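Local coordinates for protein alginate lyase (Paenibacillus sp. FPU-7, PDB 6KFN) that cleaves the polysaccharide alginate by beta-elimination and is built as a right-handed parallel beta-helix, at residues H100-Q105 with G124-I129; T34-F39 with V63-S68; D216-D221 with H244-G249. All coordinates share one frame; numbering follows the deposited sequence.

Interaction 1 of 3, residues H100-Q105 with G124-I129; sequences HANHVQ and GSSDNI
Residues 100-105 and 124-129 run side by side in nearly the same direction, 5° apart end to end, and pass from an irregular turn into a parallel bridge between Gln105 and Ile129. Asn128 bonds to the neighbouring backbone through both ends of its amide. With its CG anti to the carbonyl carbon (chi1 -55°), OD1 takes the Val104 N hydrogen at 2.8 Å, in the carbonyl plane on a lone pair, while ND2 gives a hydrogen to Ala101 O at 3.0 Å, with that oxygen in its own amide plane. ND2 also reaches Asn168 OD1, which probably settles which end is nitrogen and which oxygen. Asn102 accepts through OD1 from Ser126 N at 3.0 Å, the donor lying above the carbonyl plane, while its ND2 is held by Asp80; one water gives hydrogens to both Asn102 OD1 and Asp127 OD2. Near the start, Ala101 N points almost straight at Ser125 OG (3.0 Å), a hydroxyl that is also hydrogen-bonded to Arg122 O. At the outer side, Asp127 lies beside His103, ring and carboxylate planes nearly parallel, 13° apart, with CB over one face of the ring, 3.8 Å from its centroid. Tyr81 stacks with the same ring, and Arg167 forms a salt bridge with Asp127 OD1. Gln105 CG rests on Ile129 CG2 at 3.8 Å. Where the backbones leave regular strand pairing, then, amide and hydroxyl side chains supply the missing donors and acceptors, fixing one turn of the coil on the next.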
loop_
_atom_site.group_PDB
_atom_site.type_symbol
_atom_site.label_atom_id
_atom_site.label_comp_id
_atom_site.label_asym_id
_atom_site.label_seq_id
_atom_site.Cartn_x
_atom_site.Cartn_y
_atom_site.Cartn_z
ATOM N N HIS A 100 -12.191 4.579 6.720
ATOM C CA HIS A 100 -12.358 4.865 8.147
ATOM C C HIS A 100 -12.091 3.641 9.011
ATOM O O HIS A 100 -12.806 3.370 9.969
ATOM C CB HIS A 100 -13.671 5.576 8.474
ATOM C CG HIS A 100 -14.902 4.879 8.018
ATOM N ND1 HIS A 100 -15.420 3.763 8.640
ATOM C CD2 HIS A 100 -15.713 5.160 6.973
ATOM C CE1 HIS A 100 -16.507 3.395 7.990
ATOM N NE2 HIS A 100 -16.714 4.219 6.987
ATOM N N ALA A 101 -11.014 2.941 8.683
ATOM C CA ALA A 101 -10.595 1.723 9.373
ATOM C C ALA A 101 -9.261 1.993 10.053
ATOM O O ALA A 101 -8.368 2.578 9.449
ATOM C CB ALA A 101 -10.467 0.575 8.380
ATOM N N ASN A 102 -9.140 1.544 11.299
ATOM C CA ASN A 102 -8.021 1.932 12.127
ATOM C C ASN A 102 -7.468 0.712 12.864
ATOM O O ASN A 102 -8.219 -0.192 13.248
ATOM C CB ASN A 102 -8.424 2.981 13.170
ATOM C CG ASN A 102 -9.030 4.200 12.516
ATOM O OD1 ASN A 102 -8.330 5.094 12.108
ATOM N ND2 ASN A 102 -10.341 4.179 12.289
ATOM N N HIS A 103 -6.159 0.712 13.100
ATOM C CA HIS A 103 -5.511 -0.364 13.837
ATOM C C HIS A 103 -5.719 -1.726 13.173
ATOM O O HIS A 103 -5.796 -2.753 13.843
ATOM C CB HIS A 103 -5.920 -0.412 15.315
ATOM C CG HIS A 103 -5.566 0.834 16.041
ATOM N ND1 HIS A 103 -4.291 1.103 16.459
ATOM C CD2 HIS A 103 -6.324 1.883 16.433
ATOM C CE1 HIS A 103 -4.270 2.263 17.079
ATOM N NE2 HIS A 103 -5.484 2.763 17.076
ATOM N N VAL A 104 -5.738 -1.726 11.833
ATOM C CA VAL A 104 -5.773 -2.953 11.045
ATOM C C VAL A 104 -4.340 -3.388 10.795
ATOM O O VAL A 104 -3.483 -2.577 10.447
ATOM C CB VAL A 104 -6.516 -2.695 9.724
ATOM C CG1 VAL A 104 -6.455 -3.897 8.801
ATOM C CG2 VAL A 104 -7.964 -2.277 9.976
ATOM N N GLN A 105 -4.076 -4.686 10.988
ATOM C CA GLN A 105 -2.771 -5.276 10.722
ATOM C C GLN A 105 -2.889 -6.274 9.578
ATOM O O GLN A 105 -3.562 -7.294 9.713
ATOM C CB GLN A 105 -2.244 -5.979 11.961
ATOM C CG GLN A 105 -2.071 -5.094 13.151
ATOM C CD GLN A 105 -1.363 -5.790 14.275
ATOM O OE1 GLN A 105 -0.200 -5.575 14.491
ATOM N NE2 GLN A 105 -2.008 -6.718 14.910
ATOM N N GLY A 124 -9.782 8.667 6.296
ATOM C CA GLY A 124 -9.365 8.754 7.689
ATOM C C GLY A 124 -8.728 7.496 8.253
ATOM O O GLY A 124 -8.381 7.493 9.435
ATOM N N SER A 125 -8.549 6.457 7.459
ATOM C CA SER A 125 -7.988 5.200 7.960
ATOM C C SER A 125 -6.582 5.423 8.472
ATOM O O SER A 125 -5.697 5.795 7.694
ATOM C CB SER A 125 -7.936 4.172 6.818
ATOM O OG SER A 125 -9.225 3.751 6.431
ATOM N N SER A 126 -6.369 5.176 9.774
ATOM C CA SER A 126 -5.155 5.564 10.457
ATOM C C SER A 126 -4.633 4.449 11.353
ATOM O O SER A 126 -5.354 3.551 11.785
ATOM C CB SER A 126 -5.406 6.824 11.283
ATOM O OG SER A 126 -5.771 7.928 10.477
ATOM N N ASP A 127 -3.334 4.555 11.672
ATOM C CA ASP A 127 -2.718 3.651 12.634
ATOM C C ASP A 127 -2.798 2.197 12.182
ATOM O O ASP A 127 -2.907 1.286 13.000
ATOM C CB ASP A 127 -3.276 3.821 14.057
ATOM C CG ASP A 127 -3.129 5.249 14.516
ATOM O OD1 ASP A 127 -1.960 5.687 14.704
ATOM O OD2 ASP A 127 -4.161 5.960 14.678
ATOM N N ASN A 128 -2.727 1.981 10.867
ATOM C CA ASN A 128 -2.738 0.643 10.288
ATOM C C ASN A 128 -1.318 0.242 9.907
ATOM O O ASN A 128 -0.423 1.082 9.823
ATOM C CB ASN A 128 -3.627 0.616 9.061
ATOM C CG ASN A 128 -5.030 1.113 9.368
ATOM O OD1 ASN A 128 -5.757 0.451 10.115
ATOM N ND2 ASN A 128 -5.429 2.235 8.797
ATOM N N ILE A 129 -1.123 -1.054 9.655
ATOM C CA ILE A 129 0.157 -1.551 9.161
ATOM C C ILE A 129 -0.089 -2.609 8.100
ATOM O O ILE A 129 -0.966 -3.447 8.254
ATOM C CB ILE A 129 1.062 -2.071 10.290
ATOM C CG1 ILE A 129 2.452 -2.470 9.761
ATOM C CG2 ILE A 129 0.416 -3.164 11.090
ATOM C CD1 ILE A 129 3.496 -2.542 10.823
HETATM O O HOH W 1 -10.942 6.552 10.652
HETATM O O HOH W 2 -6.767 5.594 14.588
HETATM O O HOH W 3 -8.783 7.892 12.425
#

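Interaction 2 of 3, residues T34-F39 with V63-S68; sequences TFKGSF and VLSGYS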
loop_
_atom_site.group_PDB
_atom_site.type_symbol
_atom_site.label_atom_id
_atom_site.label_comp_id
_atom_site.label_asym_id
_atom_site.label_seq_id
_atom_site.Cartn_x
_atom_site.Cartn_y
_atom_site.Cartn_z
ATOM N N THR A 34 -10.305 -20.847 -3.385
ATOM C CA THR A 34 -10.569 -19.496 -3.855
ATOM C C THR A 34 -11.988 -19.118 -3.450
ATOM O O THR A 34 -12.959 -19.764 -3.841
ATOM C CB THR A 34 -10.333 -19.362 -5.361
ATOM O OG1 THR A 34 -8.942 -19.592 -5.643
ATOM C CG2 THR A 34 -10.681 -17.973 -5.813
ATOM N N PHE A 35 -12.087 -18.058 -2.675
ATOM C CA PHE A 35 -13.332 -17.486 -2.189
ATOM C C PHE A 35 -13.670 -16.304 -3.077
ATOM O O PHE A 35 -12.956 -15.305 -3.045
ATOM C CB PHE A 35 -13.165 -17.003 -0.744
ATOM C CG PHE A 35 -12.812 -18.099 0.248
ATOM C CD1 PHE A 35 -11.518 -18.610 0.337
ATOM C CD2 PHE A 35 -13.784 -18.635 1.088
ATOM C CE1 PHE A 35 -11.211 -19.635 1.208
ATOM C CE2 PHE A 35 -13.480 -19.649 1.971
ATOM C CZ PHE A 35 -12.216 -20.167 2.047
ATOM N N LYS A 36 -14.705 -16.421 -3.897
ATOM C CA LYS A 36 -15.055 -15.372 -4.839
ATOM C C LYS A 36 -16.191 -14.527 -4.284
ATOM O O LYS A 36 -17.241 -15.053 -3.909
ATOM C CB LYS A 36 -15.430 -15.953 -6.189
ATOM C CG LYS A 36 -15.436 -14.896 -7.269
ATOM C CD LYS A 36 -15.568 -15.492 -8.648
ATOM C CE LYS A 36 -14.264 -16.048 -9.166
ATOM N NZ LYS A 36 -14.432 -16.339 -10.633
ATOM N N GLY A 37 -15.960 -13.225 -4.240
ATOM C CA GLY A 37 -16.910 -12.309 -3.689
ATOM C C GLY A 37 -16.282 -10.932 -3.588
ATOM O O GLY A 37 -15.096 -10.724 -3.880
ATOM N N SER A 38 -17.128 -10.030 -3.089
ATOM C CA SER A 38 -16.720 -8.689 -2.694
ATOM C C SER A 38 -16.894 -8.632 -1.175
ATOM O O SER A 38 -17.962 -8.313 -0.672
ATOM C CB SER A 38 -17.534 -7.630 -3.411
ATOM O OG SER A 38 -17.541 -7.879 -4.806
ATOM N N PHE A 39 -15.895 -9.058 -0.438
ATOM C CA PHE A 39 -16.078 -9.319 1.002
ATOM C C PHE A 39 -15.919 -8.043 1.819
ATOM O O PHE A 39 -15.074 -7.212 1.517
ATOM C CB PHE A 39 -15.045 -10.358 1.399
ATOM C CG PHE A 39 -15.291 -11.674 0.709
ATOM C CD1 PHE A 39 -16.425 -12.416 0.993
ATOM C CD2 PHE A 39 -14.393 -12.148 -0.227
ATOM C CE1 PHE A 39 -16.685 -13.597 0.301
ATOM C CE2 PHE A 39 -14.638 -13.317 -0.932
ATOM C CZ PHE A 39 -15.786 -14.029 -0.648
ATOM N N VAL A 63 -7.333 -17.809 -1.069
ATOM C CA VAL A 63 -7.401 -16.698 -2.005
ATOM C C VAL A 63 -8.753 -16.013 -1.893
ATOM O O VAL A 63 -9.790 -16.675 -1.978
ATOM C CB VAL A 63 -7.224 -17.164 -3.457
ATOM C CG1 VAL A 63 -7.295 -15.975 -4.423
ATOM C CG2 VAL A 63 -5.907 -17.928 -3.651
ATOM N N LEU A 64 -8.744 -14.685 -1.723
ATOM C CA LEU A 64 -9.933 -13.876 -1.883
ATOM C C LEU A 64 -9.901 -13.265 -3.278
ATOM O O LEU A 64 -9.019 -12.478 -3.595
ATOM C CB LEU A 64 -10.029 -12.755 -0.839
ATOM C CG LEU A 64 -9.923 -13.156 0.617
ATOM C CD1 LEU A 64 -10.199 -11.956 1.500
ATOM C CD2 LEU A 64 -10.850 -14.287 0.947
ATOM N N SER A 65 -10.851 -13.687 -4.132
ATOM C CA SER A 65 -10.928 -13.174 -5.489
ATOM C C SER A 65 -12.191 -12.355 -5.686
ATOM O O SER A 65 -13.272 -12.775 -5.239
ATOM C CB SER A 65 -10.946 -14.299 -6.488
ATOM O OG SER A 65 -11.003 -13.770 -7.815
ATOM N N GLY A 66 -12.095 -11.217 -6.381
ATOM C CA GLY A 66 -13.298 -10.591 -6.891
ATOM C C GLY A 66 -13.829 -11.327 -8.105
ATOM O O GLY A 66 -13.321 -12.365 -8.530
ATOM N N TYR A 67 -14.864 -10.740 -8.693
ATOM C CA TYR A 67 -15.500 -11.298 -9.879
ATOM C C TYR A 67 -14.850 -10.866 -11.173
ATOM O O TYR A 67 -15.021 -11.555 -12.187
ATOM C CB TYR A 67 -16.939 -10.838 -9.939
ATOM C CG TYR A 67 -17.738 -11.288 -8.752
ATOM C CD1 TYR A 67 -18.161 -12.601 -8.655
ATOM C CD2 TYR A 67 -18.084 -10.403 -7.743
ATOM C CE1 TYR A 67 -18.917 -13.036 -7.592
ATOM C CE2 TYR A 67 -18.826 -10.813 -6.661
ATOM C CZ TYR A 67 -19.258 -12.138 -6.597
ATOM O OH TYR A 67 -20.006 -12.565 -5.524
ATOM N N SER A 68 -14.199 -9.709 -11.186
ATOM C CA SER A 68 -13.619 -9.153 -12.394
ATOM C C SER A 68 -12.597 -8.108 -11.988
ATOM O O SER A 68 -12.855 -7.345 -11.042
ATOM C CB SER A 68 -14.752 -8.467 -13.158
ATOM O OG SER A 68 -14.329 -7.510 -14.067
HETATM O O HOH W 4 -12.720 -13.990 -11.533
HETATM O O HOH W 5 -16.050 -14.196 -12.157
#
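Val63 O receives Phe35 N at 2.8 Å, nearly along the C=O axis, and the CA-H of Thr34 and an edge of the Phe35 ring close in on the same oxygen. Two further backbone bonds continue the parallel pairing of 34-36 with 63-65, the stacking of successive coils in a beta-helix: Ser65 N to Phe35 O, and Gly37 N to Ser65 O at 2.9 Å. Side chains leave this pair on two faces. On one, Thr34 and Val63 stand side by side pointing the same way, with Thr34 OG1 3.7 Å from Val63 CB, and Thr34 CG2 comes as close to Ser65 CB. Ser65 OG turns along its own segment and bonds Gly66 O on a lone pair in the carbonyl plane. Lys36, CG anti to the backbone N (chi1 -165°), crosses the Tyr67 ring obliquely with CG 3.8 Å from CD1; a bend at chi3 then swings NZ to two waters. One of these gives a sound hydrogen bond to Tyr67 O, the other a weak one, so the ammonium reaches that carbonyl only through solvent. Gly37 meets two rings: its CA touches Tyr67 OH at 3.6 Å, with its N over a face of that ring, offset toward the rim, and its carbonyl carbon lies over a face of Phe39. Ser38 OG sits at the Tyr67 edge, 3.7 Å from CE2. On the other face Leu64 CD2 packs against Phe35 CB at 3.9 Å and, more loosely, reaches Phe39. Phe35, Phe39 and Leu64 all meet Leu14 of helix 11-19, which lies against this apolar side, and Leu29 of strand 25-29 joins Phe35 and Leu64. Strand 88-92 pairs with 63-65 next, while strand 73-77 lies against Ser38 and Phe39.

Interaction 3 of 3, residues D216-D221 with H244-G249; sequences DVKGND and HVQVAG
Asp216 and His244 meet at about a right angle: the carboxylate plane stands 81° to the imidazole, and OD1 lies at the ring edge, almost exactly in its plane. His244 ND1 donates to Asp216 OD1 at 2.7 Å on the syn side of the carboxylate, a short bond that helps hold the ring's rotation. Asp216 reaches there with CG anti to the backbone N (chi1 -167°). Lys218 has two deposited conformers, and what its chain does is tentative. In the one described, NZ meets Asp216 OD2 from above the carboxylate plane in a 2.8 Å salt bridge and also pairs with Asp185, a sodium ligand; the chain, bent at chi3, passes Gln246 at a slant, Lys218 CD against Gln246 CG at 3.6 Å, while its CG packs on His244 CB.

One direct backbone hydrogen bond crosses the contact, His244 N to Val217 O at 3.0 Å. Beyond this the chains part, and a water fills the join: it gives hydrogens to Lys218 O and His244 O and accepts one from Gln246 N. Farther along, Asn220 points ND2 squarely at Gly249 O (2.9 Å), in the plane of both amide and carbonyl, and its OD1 holds Gln252 N. With a bound sodium ion about 4 Å from the His244 side chain, this histidine-carboxylate pair lies close to a metal site, between successive coils of a right-handed parallel beta-helix.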
loop_
_atom_site.group_PDB
_atom_site.type_symbol
_atom_site.label_atom_id
_atom_site.label_comp_id
_atom_site.label_asym_id
_atom_site.label_seq_id
_atom_site.Cartn_x
_atom_site.Cartn_y
_atom_site.Cartn_z
ATOM N N ASP A 216 6.008 8.685 -4.488
ATOM C CA ASP A 216 5.735 10.121 -4.540
ATOM C C ASP A 216 5.154 10.504 -3.186
ATOM O O ASP A 216 4.187 9.897 -2.742
ATOM C CB ASP A 216 4.785 10.499 -5.662
ATOM C CG ASP A 216 4.730 11.993 -5.951
ATOM O OD1 ASP A 216 5.595 12.736 -5.424
ATOM O OD2 ASP A 216 3.830 12.379 -6.731
ATOM N N VAL A 217 5.777 11.498 -2.553
ATOM C CA VAL A 217 5.391 11.958 -1.217
ATOM C C VAL A 217 4.722 13.313 -1.357
ATOM O O VAL A 217 5.385 14.305 -1.671
ATOM C CB VAL A 217 6.572 12.065 -0.260
ATOM C CG1 VAL A 217 6.074 12.493 1.112
ATOM C CG2 VAL A 217 7.350 10.763 -0.189
ATOM N N LYS A 218 3.434 13.313 -1.167
ATOM C CA LYS A 218 2.637 14.553 -1.138
ATOM C C LYS A 218 2.067 14.894 0.259
ATOM O O LYS A 218 1.531 16.013 0.620
ATOM C CB LYS A 218 1.533 14.509 -2.184
ATOM C CG LYS A 218 2.071 14.764 -3.574
ATOM C CD LYS A 218 1.227 14.193 -4.647
ATOM C CE LYS A 218 1.394 12.709 -4.608
ATOM N NZ LYS A 218 1.200 12.063 -5.929
ATOM N N GLY A 219 2.110 13.885 1.195
ATOM C CA GLY A 219 1.768 14.097 2.589
ATOM C C GLY A 219 2.935 14.679 3.364
ATOM O O GLY A 219 3.993 14.976 2.808
ATOM N N ASN A 220 2.690 14.856 4.661
ATOM C CA ASN A 220 3.655 15.438 5.577
ATOM C C ASN A 220 4.205 14.387 6.528
ATOM O O ASN A 220 3.570 13.361 6.815
ATOM C CB ASN A 220 3.065 16.582 6.385
ATOM C CG ASN A 220 2.879 17.827 5.531
ATOM O OD1 ASN A 220 3.184 17.833 4.335
ATOM N ND2 ASN A 220 2.381 18.882 6.134
ATOM N N ASP A 221 5.404 14.679 7.046
ATOM C CA ASP A 221 6.029 13.856 8.085
ATOM C C ASP A 221 6.244 12.410 7.653
ATOM O O ASP A 221 6.268 11.509 8.494
ATOM C CB ASP A 221 5.286 13.949 9.425
ATOM C CG ASP A 221 5.179 15.364 9.964
ATOM O OD1 ASP A 221 5.950 16.245 9.509
ATOM O OD2 ASP A 221 4.312 15.562 10.847
ATOM N N HIS A 244 6.195 16.367 -3.685
ATOM C CA HIS A 244 5.446 17.417 -4.396
ATOM C C HIS A 244 4.518 18.119 -3.444
ATOM O O HIS A 244 4.025 17.515 -2.484
ATOM C CB HIS A 244 4.602 16.826 -5.544
ATOM C CG HIS A 244 5.370 16.312 -6.710
ATOM N ND1 HIS A 244 5.774 14.996 -6.839
ATOM C CD2 HIS A 244 5.761 16.937 -7.842
ATOM C CE1 HIS A 244 6.390 14.849 -8.013
ATOM N NE2 HIS A 244 6.393 16.008 -8.625
ATOM N N VAL A 245 4.221 19.395 -3.776
ATOM C CA VAL A 245 3.264 20.218 -3.050
ATOM C C VAL A 245 1.997 20.380 -3.887
ATOM O O VAL A 245 1.982 21.134 -4.864
ATOM C CB VAL A 245 3.880 21.590 -2.723
ATOM C CG1 VAL A 245 2.902 22.405 -1.892
ATOM C CG2 VAL A 245 5.195 21.434 -1.979
ATOM N N GLN A 246 0.927 19.705 -3.489
ATOM C CA GLN A 246 -0.361 19.835 -4.140
ATOM C C GLN A 246 -1.239 20.896 -3.522
ATOM O O GLN A 246 -2.154 21.415 -4.191
ATOM C CB GLN A 246 -1.099 18.495 -4.085
ATOM C CG GLN A 246 -0.395 17.379 -4.789
ATOM C CD GLN A 246 0.153 17.729 -6.178
ATOM O OE1 GLN A 246 1.352 18.004 -6.360
ATOM N NE2 GLN A 246 -0.750 17.776 -7.132
ATOM N N VAL A 247 -1.012 21.180 -2.239
ATOM C CA VAL A 247 -1.717 22.159 -1.430
ATOM C C VAL A 247 -0.645 22.786 -0.565
ATOM O O VAL A 247 0.221 22.063 -0.050
ATOM C CB VAL A 247 -2.797 21.467 -0.538
ATOM C CG1 VAL A 247 -3.446 22.490 0.385
ATOM C CG2 VAL A 247 -3.808 20.754 -1.379
ATOM N N ALA A 248 -0.634 24.122 -0.440
ATOM C CA ALA A 248 0.430 24.771 0.321
ATOM C C ALA A 248 0.578 24.150 1.716
ATOM O O ALA A 248 -0.419 23.844 2.398
ATOM C CB ALA A 248 0.177 26.264 0.439
ATOM N N GLY A 249 1.828 23.989 2.143
ATOM C CA GLY A 249 2.119 23.430 3.437
ATOM C C GLY A 249 2.071 21.920 3.507
ATOM O O GLY A 249 2.287 21.367 4.586
HETATM O O HOH W 6 1.499 17.876 -1.441
#

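All three contacts join successive turns of the parallel beta-helix, and all are partly buried; they do not touch one another. Interactions 2 and 3 lie on opposite sides of the chain's centre, their centres about 35 Å apart, with interaction 1 nearer the middle. Interaction 2 is true strand pairing, with an apolar face packed against helix 11-19 and a mixed face of Thr34, Val63, Lys36 and Ser65, with waters at the lysine. Interaction 1 is two neighbouring turns stitched by amides and hydroxyls, and interaction 3 a looser meeting of charged groups and water close to bound sodium. Strand 73-77 is shared: Ala101 and Val104 of interaction 1 touch it, as do Ser38 and Phe39 of interaction 2.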